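Local coordinates for DUF5636 domain-containing protein (Legionella pneumophila subsp. pneumophila str. Philadelphia 1, PDB 4RD8), which is of unknown function but folds as a single, largely helical chain without strands, the DUF5636 family domain of a Legionella pneumophila protein, at residues E35-M39 and I190-S194; E46-L51 and L137-K141; G97-L101 and L116-L121. The protein carries 3 engineered substitutions. All blocks are in the same frame, centred on the assembly; numbering follows the deposited sequence.

Contacts 1 and 2 belong to the buried helical body, whereas contact 3 is only partly buried and lies across the chain's centre from contact 2, their centres about 25 Å apart. The first two adjoin: helices 25-38 and 41-61 follow each other in the chain, and Y37, within the first segment of contact 1, packs on L137 and K141 of contact 2. Contact 1 joins helix 25-38 and M39 to a charged turn, contact 2 crosses two helices through aliphatic groups, and contact 3 ties two loops together by a backbone bond, a lysine-to-asparagine hydrogen bond and waters. Contact 3 touches neither of the others.

Contact 1: residues E35-M39 and I190-S194; sequences ENYLM and IDSRS
M39 turns CG anti to its carbonyl carbon (chi1 -63°), and R193 bends at chi3 (-67°), which brings the selenomethionine's CG over one guanidinium face, 3.2 Å from R193 NE. The partner of helix 25-38 here is a type I beta turn, D191 to S194, opened by an Asx turn in which D191 OD1 accepts from R193 N. The same carboxylate grips the guanidinium side-on: NE bonds OD1 at 2.9 Å and NH2 bonds OD2 at 2.8 Å, the latter on the syn lone pair. Aspartate suits this place because one group can both shape the turn and hold the arginine flat against M39; E189 gives NH2 a second carboxylate.

L38 lays CB beside the aliphatic CG of R193, and E35 brings CG to 4.0 Å from R193 CD, so a long arginine chain serves as both apolar and charged surface. L38 O takes a weak bond from S192 N, bent to 135°, and a proton from a water that also bonds S192 OG. E35 and R193 stop short of a salt bridge: one water donates to E35 OE2 at 2.6 Å and accepts from R193 NH1 at 2.7 Å.

Contact 2: residues E46-L51 and L137-K141; sequences EQLIEL and LIILK
Q47 leans across L137, L140 and K141 where helices 41-61 and 130-144 cross almost at a right angle, with segment axes 9.3 Å apart and 96° between their directions. Its aliphatic stem does the touching: CG rests 3.5 Å from L137 O and 3.7 Å from L140 CB. A bend at chi2 (63°) carries the amide over the K141 stem, and the two side chains cross at a slant. Glutamine fits here because its methylenes can line the helix crossing while its amide lies over the K141 stem, near Y37.

L137 sends CD2 in beside Q47 CB (3.6 Å), and the same CD2 meets L48 CD2 methyl to methyl at 3.7 Å, these two side chains also crossing aslant. L140 points CD1 at L51 CB (4.2 Å), a looser second leucine contact, methyl against methylene. K141 extends away from the crossing toward E46. There its NZ stands 4.4 Å from E46 OE1, too far for a salt bridge; a water accepts from K141 NZ at 2.7 Å and lies close to E46 OE1, to which it probably donates.

Around this crossing, Y37 of helix 25-38 touches L137 and K141, helix 69-85 meets L51 through L78 and I82, and helix 195-204 brings H201 and I202 to L48 and L198 to L137.

Contact 3: residues G97-L101 and L116-L121; sequences GNKPL and LKDSSL
L101 and S120 form the backbone link between the two loops that flank helix 103-111: L101 N donates to S120 O at 2.8 Å, nearly straight at 172°. P100, just before, has no N-H to give and packs its CA 3.6 Å from S119 O. The helix-like bend K117-S120 is itself braced by S120 N bonding K117 O.

The side-chain bond lies earlier in both segments. K117, extended beyond CG, stretches NZ to N98 OD1 at 3.0 Å, in the carbonyl plane and on a lone pair. A lysine has the reach for this, and an asparagine offers a neutral acceptor; Q94 adds a weak bond to the same ammonium and E128 a long, weak ion pair.

Apolar contact is confined to one leucine pair, L101 CD1 against L116 CD2 at 3.8 Å, their side chains crossing at about a right angle, with L109 of helix 103-111 touching both.

Two waters finish the join. One donates to K99 O and bonds S120 OG at 2.6 Å; the other donates to both L101 O and L121 O. With one N-H, one ammonium and two waters serving the oxygens of the contact, the chemistry is that of a partly solvated loop junction rather than an apolar core.

Contact 1: residues E35-M39 and I190-S194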
loop_
_atom_site.group_PDB
_atom_site.type_symbol
_atom_site.label_atom_id
_atom_site.label_comp_id
_atom_site.label_asym_id
_atom_site.label_seq_id
_atom_site.Cartn_x
_atom_site.Cartn_y
_atom_site.Cartn_z
ATOM N N GLU A 35 -2.253 -2.245 -11.048
ATOM C CA GLU A 35 -3.652 -1.854 -11.190
ATOM C C GLU A 35 -4.506 -3.094 -11.402
ATOM O O GLU A 35 -5.572 -3.236 -10.809
ATOM C CB GLU A 35 -3.825 -0.891 -12.368
ATOM C CG GLU A 35 -5.185 -0.229 -12.441
ATOM C CD GLU A 35 -5.425 0.442 -13.776
ATOM O OE1 GLU A 35 -5.012 -0.137 -14.807
ATOM O OE2 GLU A 35 -6.021 1.543 -13.799
ATOM N N ASN A 36 -4.023 -4.004 -12.240
ATOM C CA ASN A 36 -4.776 -5.206 -12.566
ATOM C C ASN A 36 -4.875 -6.166 -11.384
ATOM O O ASN A 36 -5.843 -6.913 -11.269
ATOM C CB ASN A 36 -4.162 -5.910 -13.780
ATOM C CG ASN A 36 -4.467 -5.196 -15.084
ATOM O OD1 ASN A 36 -5.405 -4.402 -15.166
ATOM N ND2 ASN A 36 -3.679 -5.487 -16.116
ATOM N N TYR A 37 -3.862 -6.139 -10.523
ATOM C CA TYR A 37 -3.826 -6.971 -9.326
ATOM C C TYR A 37 -4.815 -6.441 -8.281
ATOM O O TYR A 37 -5.672 -7.172 -7.797
ATOM C CB TYR A 37 -2.391 -7.041 -8.768
ATOM C CG TYR A 37 -2.305 -7.592 -7.354
ATOM C CD1 TYR A 37 -2.611 -8.920 -7.082
ATOM C CD2 TYR A 37 -1.928 -6.777 -6.297
ATOM C CE1 TYR A 37 -2.539 -9.423 -5.789
ATOM C CE2 TYR A 37 -1.857 -7.263 -5.005
ATOM C CZ TYR A 37 -2.158 -8.585 -4.756
ATOM O OH TYR A 37 -2.091 -9.065 -3.472
ATOM N N LEU A 38 -4.721 -5.158 -7.965
ATOM C CA LEU A 38 -5.603 -4.562 -6.954
ATOM C C LEU A 38 -7.091 -4.585 -7.320
ATOM O O LEU A 38 -7.946 -4.563 -6.433
ATOM C CB LEU A 38 -5.154 -3.127 -6.626
ATOM C CG LEU A 38 -3.751 -3.028 -6.016
ATOM C CD1 LEU A 38 -3.364 -1.574 -5.804
ATOM C CD2 LEU A 38 -3.647 -3.803 -4.696
HETATM N N MSE A 39 -7.404 -4.633 -8.615
HETATM C CA MSE A 39 -8.789 -4.748 -9.068
HETATM C C MSE A 39 -9.303 -6.169 -8.918
HETATM O O MSE A 39 -10.495 -6.419 -9.052
HETATM C CB MSE A 39 -8.929 -4.349 -10.541
HETATM C CG MSE A 39 -8.573 -2.917 -10.862
HETATM SE SE MSE A 39 -8.667 -2.570 -12.789
HETATM C CE MSE A 39 -8.783 -4.412 -13.416
ATOM N N ILE A 190 -14.928 -0.303 -6.428
ATOM C CA ILE A 190 -15.305 -1.418 -5.571
ATOM C C ILE A 190 -14.196 -2.491 -5.596
ATOM O O ILE A 190 -14.442 -3.664 -5.898
ATOM C CB ILE A 190 -16.694 -1.979 -5.972
ATOM C CG1 ILE A 190 -17.708 -0.839 -6.084
ATOM C CG2 ILE A 190 -17.217 -2.984 -4.955
ATOM C CD1 ILE A 190 -18.033 -0.159 -4.760
ATOM N N ASP A 191 -12.973 -2.060 -5.289
ATOM C CA ASP A 191 -11.811 -2.946 -5.169
ATOM C C ASP A 191 -10.683 -2.259 -4.407
ATOM O O ASP A 191 -10.834 -1.123 -3.953
ATOM C CB ASP A 191 -11.337 -3.433 -6.543
ATOM C CG ASP A 191 -11.051 -2.296 -7.503
ATOM O OD1 ASP A 191 -10.203 -1.444 -7.185
ATOM O OD2 ASP A 191 -11.683 -2.247 -8.579
ATOM N N SER A 192 -9.553 -2.942 -4.268
ATOM C CA SER A 192 -8.489 -2.461 -3.399
ATOM C C SER A 192 -7.714 -1.253 -3.925
ATOM O O SER A 192 -6.824 -0.760 -3.245
ATOM C CB SER A 192 -7.520 -3.598 -3.059
ATOM O OG SER A 192 -8.217 -4.657 -2.431
ATOM N N ARG A 193 -8.052 -0.764 -5.116
ATOM C CA ARG A 193 -7.493 0.515 -5.564
ATOM C C ARG A 193 -8.001 1.637 -4.674
ATOM O O ARG A 193 -7.372 2.691 -4.562
ATOM C CB ARG A 193 -7.876 0.817 -7.009
ATOM C CG ARG A 193 -7.186 -0.043 -8.047
ATOM C CD ARG A 193 -7.746 0.301 -9.404
ATOM N NE ARG A 193 -9.145 -0.111 -9.510
ATOM C CZ ARG A 193 -9.942 0.191 -10.528
ATOM N NH1 ARG A 193 -9.483 0.934 -11.530
ATOM N NH2 ARG A 193 -11.200 -0.248 -10.540
ATOM N N SER A 194 -9.153 1.412 -4.048
ATOM C CA SER A 194 -9.700 2.380 -3.102
ATOM C C SER A 194 -9.334 1.974 -1.686
ATOM O O SER A 194 -9.684 0.877 -1.244
ATOM C CB SER A 194 -11.219 2.436 -3.211
ATOM O OG SER A 194 -11.776 3.112 -2.085
HETATM O O HOH W 1 -7.266 2.510 -11.727
HETATM O O HOH W 2 -9.526 -5.834 -4.604
HETATM O O HOH W 3 -12.494 -4.435 -9.895
#

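Contact 2: residues E46-L51 and L137-K141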
loop_
_atom_site.group_PDB
_atom_site.type_symbol
_atom_site.label_atom_id
_atom_site.label_comp_id
_atom_site.label_asym_id
_atom_site.label_seq_id
_atom_site.Cartn_x
_atom_site.Cartn_y
_atom_site.Cartn_z
ATOM N N GLU A 46 -5.579 -13.494 -1.380
ATOM C CA GLU A 46 -4.495 -14.447 -1.172
ATOM C C GLU A 46 -3.361 -13.811 -0.367
ATOM O O GLU A 46 -2.827 -14.433 0.547
ATOM C CB GLU A 46 -3.992 -15.005 -2.508
ATOM C CG GLU A 46 -5.047 -15.825 -3.257
ATOM C CD GLU A 46 -4.537 -16.417 -4.558
ATOM O OE1 GLU A 46 -3.512 -15.926 -5.068
ATOM O OE2 GLU A 46 -5.160 -17.378 -5.070
ATOM N N GLN A 47 -3.005 -12.573 -0.697
ATOM C CA GLN A 47 -1.986 -11.858 0.075
ATOM C C GLN A 47 -2.489 -11.375 1.442
ATOM O O GLN A 47 -1.710 -11.269 2.384
ATOM C CB GLN A 47 -1.357 -10.715 -0.738
ATOM C CG GLN A 47 -0.269 -11.178 -1.704
ATOM C CD GLN A 47 -0.805 -12.119 -2.773
ATOM O OE1 GLN A 47 -1.721 -11.764 -3.513
ATOM N NE2 GLN A 47 -0.251 -13.330 -2.841
ATOM N N LEU A 48 -3.782 -11.078 1.553
ATOM C CA LEU A 48 -4.359 -10.723 2.853
ATOM C C LEU A 48 -4.347 -11.918 3.801
ATOM O O LEU A 48 -4.060 -11.777 4.994
ATOM C CB LEU A 48 -5.788 -10.174 2.709
ATOM C CG LEU A 48 -5.930 -8.768 2.135
ATOM C CD1 LEU A 48 -7.382 -8.472 1.790
ATOM C CD2 LEU A 48 -5.426 -7.741 3.146
ATOM N N ILE A 49 -4.663 -13.097 3.264
ATOM C CA ILE A 49 -4.538 -14.338 4.016
ATOM C C ILE A 49 -3.094 -14.534 4.494
ATOM O O ILE A 49 -2.861 -14.894 5.652
ATOM C CB ILE A 49 -5.004 -15.552 3.173
ATOM C CG1 ILE A 49 -6.528 -15.526 3.020
ATOM C CG2 ILE A 49 -4.564 -16.855 3.817
ATOM C CD1 ILE A 49 -7.056 -16.449 1.952
ATOM N N GLU A 50 -2.132 -14.270 3.613
ATOM C CA GLU A 50 -0.718 -14.438 3.945
ATOM C C GLU A 50 -0.307 -13.448 5.034
ATOM O O GLU A 50 0.386 -13.815 5.986
ATOM C CB GLU A 50 0.154 -14.266 2.691
ATOM C CG GLU A 50 1.666 -14.297 2.937
ATOM C CD GLU A 50 2.171 -15.653 3.415
ATOM O OE1 GLU A 50 1.585 -16.697 3.037
ATOM O OE2 GLU A 50 3.165 -15.678 4.173
ATOM N N LEU A 51 -0.759 -12.203 4.895
ATOM C CA LEU A 51 -0.452 -11.161 5.872
ATOM C C LEU A 51 -1.061 -11.537 7.217
ATOM O O LEU A 51 -0.418 -11.402 8.265
ATOM C CB LEU A 51 -0.991 -9.811 5.403
ATOM C CG LEU A 51 -0.678 -8.612 6.305
ATOM C CD1 LEU A 51 0.817 -8.353 6.342
ATOM C CD2 LEU A 51 -1.434 -7.372 5.828
ATOM N N LEU A 137 0.676 -5.717 0.225
ATOM C CA LEU A 137 0.020 -6.724 -0.619
ATOM C C LEU A 137 0.757 -6.866 -1.961
ATOM O O LEU A 137 0.994 -7.980 -2.441
ATOM C CB LEU A 137 -1.459 -6.372 -0.840
ATOM C CG LEU A 137 -2.318 -6.353 0.435
ATOM C CD1 LEU A 137 -3.718 -5.837 0.115
ATOM C CD2 LEU A 137 -2.402 -7.749 1.073
ATOM N N ILE A 138 1.106 -5.731 -2.553
ATOM C CA ILE A 138 1.904 -5.688 -3.777
ATOM C C ILE A 138 3.246 -6.402 -3.605
ATOM O O ILE A 138 3.631 -7.221 -4.447
ATOM C CB ILE A 138 2.136 -4.237 -4.208
ATOM C CG1 ILE A 138 0.845 -3.673 -4.786
ATOM C CG2 ILE A 138 3.249 -4.130 -5.253
ATOM C CD1 ILE A 138 0.786 -2.164 -4.681
ATOM N N ILE A 139 3.944 -6.102 -2.514
ATOM C CA ILE A 139 5.238 -6.728 -2.236
ATOM C C ILE A 139 5.104 -8.229 -2.003
ATOM O O ILE A 139 5.861 -9.004 -2.568
ATOM C CB ILE A 139 5.941 -6.064 -1.037
ATOM C CG1 ILE A 139 6.220 -4.598 -1.363
ATOM C CG2 ILE A 139 7.232 -6.810 -0.667
ATOM C CD1 ILE A 139 6.310 -3.691 -0.120
ATOM N N LEU A 140 4.150 -8.641 -1.167
ATOM C CA LEU A 140 3.898 -10.069 -0.956
ATOM C C LEU A 140 3.518 -10.794 -2.247
ATOM O O LEU A 140 3.929 -11.930 -2.463
ATOM C CB LEU A 140 2.816 -10.285 0.109
ATOM C CG LEU A 140 3.185 -9.851 1.535
ATOM C CD1 LEU A 140 1.948 -9.895 2.432
ATOM C CD2 LEU A 140 4.266 -10.748 2.115
ATOM N N LYS A 141 2.738 -10.144 -3.109
ATOM C CA LYS A 141 2.390 -10.765 -4.386
ATOM C C LYS A 141 3.658 -11.030 -5.201
ATOM O O LYS A 141 3.847 -12.131 -5.715
ATOM C CB LYS A 141 1.417 -9.881 -5.177
ATOM C CG LYS A 141 1.018 -10.437 -6.543
ATOM C CD LYS A 141 0.350 -11.787 -6.445
ATOM C CE LYS A 141 -0.218 -12.197 -7.801
ATOM N NZ LYS A 141 -0.971 -13.472 -7.720
HETATM O O HOH W 4 -2.651 -13.483 -5.637
#

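Contact 3: residues G97-L101 and L116-L121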
loop_
_atom_site.group_PDB
_atom_site.type_symbol
_atom_site.label_atom_id
_atom_site.label_comp_id
_atom_site.label_asym_id
_atom_site.label_seq_id
_atom_site.Cartn_x
_atom_site.Cartn_y
_atom_site.Cartn_z
ATOM N N GLY A 97 1.100 15.287 16.071
ATOM C CA GLY A 97 -0.278 15.739 16.128
ATOM C C GLY A 97 -1.144 15.228 14.983
ATOM O O GLY A 97 -2.330 15.573 14.913
ATOM N N ASN A 98 -0.568 14.411 14.100
ATOM C CA ASN A 98 -1.312 13.826 12.973
ATOM C C ASN A 98 -1.943 14.852 12.037
ATOM O O ASN A 98 -3.004 14.604 11.472
ATOM C CB ASN A 98 -2.420 12.886 13.472
ATOM C CG ASN A 98 -1.893 11.559 13.920
ATOM O OD1 ASN A 98 -1.504 10.725 13.102
ATOM N ND2 ASN A 98 -1.883 11.340 15.230
ATOM N N LYS A 99 -1.295 16.001 11.879
ATOM C CA LYS A 99 -1.760 17.015 10.940
ATOM C C LYS A 99 -1.426 16.541 9.532
ATOM O O LYS A 99 -0.403 15.890 9.322
ATOM C CB LYS A 99 -1.052 18.350 11.194
ATOM C CG LYS A 99 -1.158 18.885 12.620
ATOM C CD LYS A 99 -2.381 19.773 12.803
ATOM C CE LYS A 99 -2.181 20.754 13.960
ATOM N NZ LYS A 99 -2.986 22.017 13.806
ATOM N N PRO A 100 -2.273 16.887 8.553
ATOM C CA PRO A 100 -1.917 16.544 7.175
ATOM C C PRO A 100 -0.723 17.386 6.721
ATOM O O PRO A 100 -0.532 18.516 7.208
ATOM C CB PRO A 100 -3.158 16.979 6.365
ATOM C CG PRO A 100 -4.219 17.336 7.376
ATOM C CD PRO A 100 -3.501 17.706 8.630
ATOM N N LEU A 101 0.057 16.846 5.794
ATOM C CA LEU A 101 1.099 17.608 5.130
ATOM C C LEU A 101 0.472 18.261 3.912
ATOM O O LEU A 101 -0.510 17.750 3.370
ATOM C CB LEU A 101 2.204 16.665 4.647
ATOM C CG LEU A 101 3.116 16.073 5.716
ATOM C CD1 LEU A 101 4.008 14.986 5.133
ATOM C CD2 LEU A 101 3.955 17.206 6.290
ATOM N N LEU A 116 4.080 6.832 4.695
ATOM C CA LEU A 116 3.455 7.626 5.740
ATOM C C LEU A 116 2.092 7.075 6.122
ATOM O O LEU A 116 1.485 6.320 5.360
ATOM C CB LEU A 116 3.285 9.064 5.245
ATOM C CG LEU A 116 4.606 9.777 4.937
ATOM C CD1 LEU A 116 4.907 9.707 3.465
ATOM C CD2 LEU A 116 4.536 11.223 5.405
ATOM N N LYS A 117 1.616 7.473 7.300
ATOM C CA LYS A 117 0.241 7.243 7.705
ATOM C C LYS A 117 -0.689 7.833 6.655
ATOM O O LYS A 117 -0.356 8.848 6.039
ATOM C CB LYS A 117 -0.014 7.949 9.034
ATOM C CG LYS A 117 -0.207 7.052 10.217
ATOM C CD LYS A 117 -0.519 7.890 11.450
ATOM C CE LYS A 117 -0.708 7.036 12.677
ATOM N NZ LYS A 117 -1.183 7.850 13.828
ATOM N N ASP A 118 -1.852 7.205 6.463
ATOM C CA ASP A 118 -2.841 7.679 5.489
ATOM C C ASP A 118 -3.177 9.144 5.759
ATOM O O ASP A 118 -3.324 9.946 4.833
ATOM C CB ASP A 118 -4.146 6.870 5.586
ATOM C CG ASP A 118 -3.985 5.403 5.173
ATOM O OD1 ASP A 118 -2.923 5.027 4.630
ATOM O OD2 ASP A 118 -4.949 4.630 5.384
ATOM N N SER A 119 -3.289 9.485 7.037
ATOM C CA SER A 119 -3.732 10.817 7.443
ATOM C C SER A 119 -2.679 11.906 7.216
ATOM O O SER A 119 -2.947 13.091 7.387
ATOM C CB SER A 119 -4.176 10.794 8.908
ATOM O OG SER A 119 -3.147 10.253 9.718
ATOM N N SER A 120 -1.474 11.515 6.834
ATOM C CA SER A 120 -0.442 12.499 6.522
ATOM C C SER A 120 -0.754 13.190 5.197
ATOM O O SER A 120 -0.219 14.248 4.896
ATOM C CB SER A 120 0.933 11.836 6.484
ATOM O OG SER A 120 1.238 11.315 7.764
ATOM N N LEU A 121 -1.638 12.585 4.410
ATOM C CA LEU A 121 -2.130 13.221 3.185
ATOM C C LEU A 121 -3.586 13.627 3.347
ATOM O O LEU A 121 -3.961 14.773 3.066
ATOM C CB LEU A 121 -1.989 12.269 1.993
ATOM C CG LEU A 121 -2.550 12.757 0.653
ATOM C CD1 LEU A 121 -1.875 14.050 0.206
ATOM C CD2 LEU A 121 -2.420 11.677 -0.416
HETATM O O HOH W 5 0.420 12.817 9.732
HETATM O O HOH W 6 -2.980 17.225 2.513
#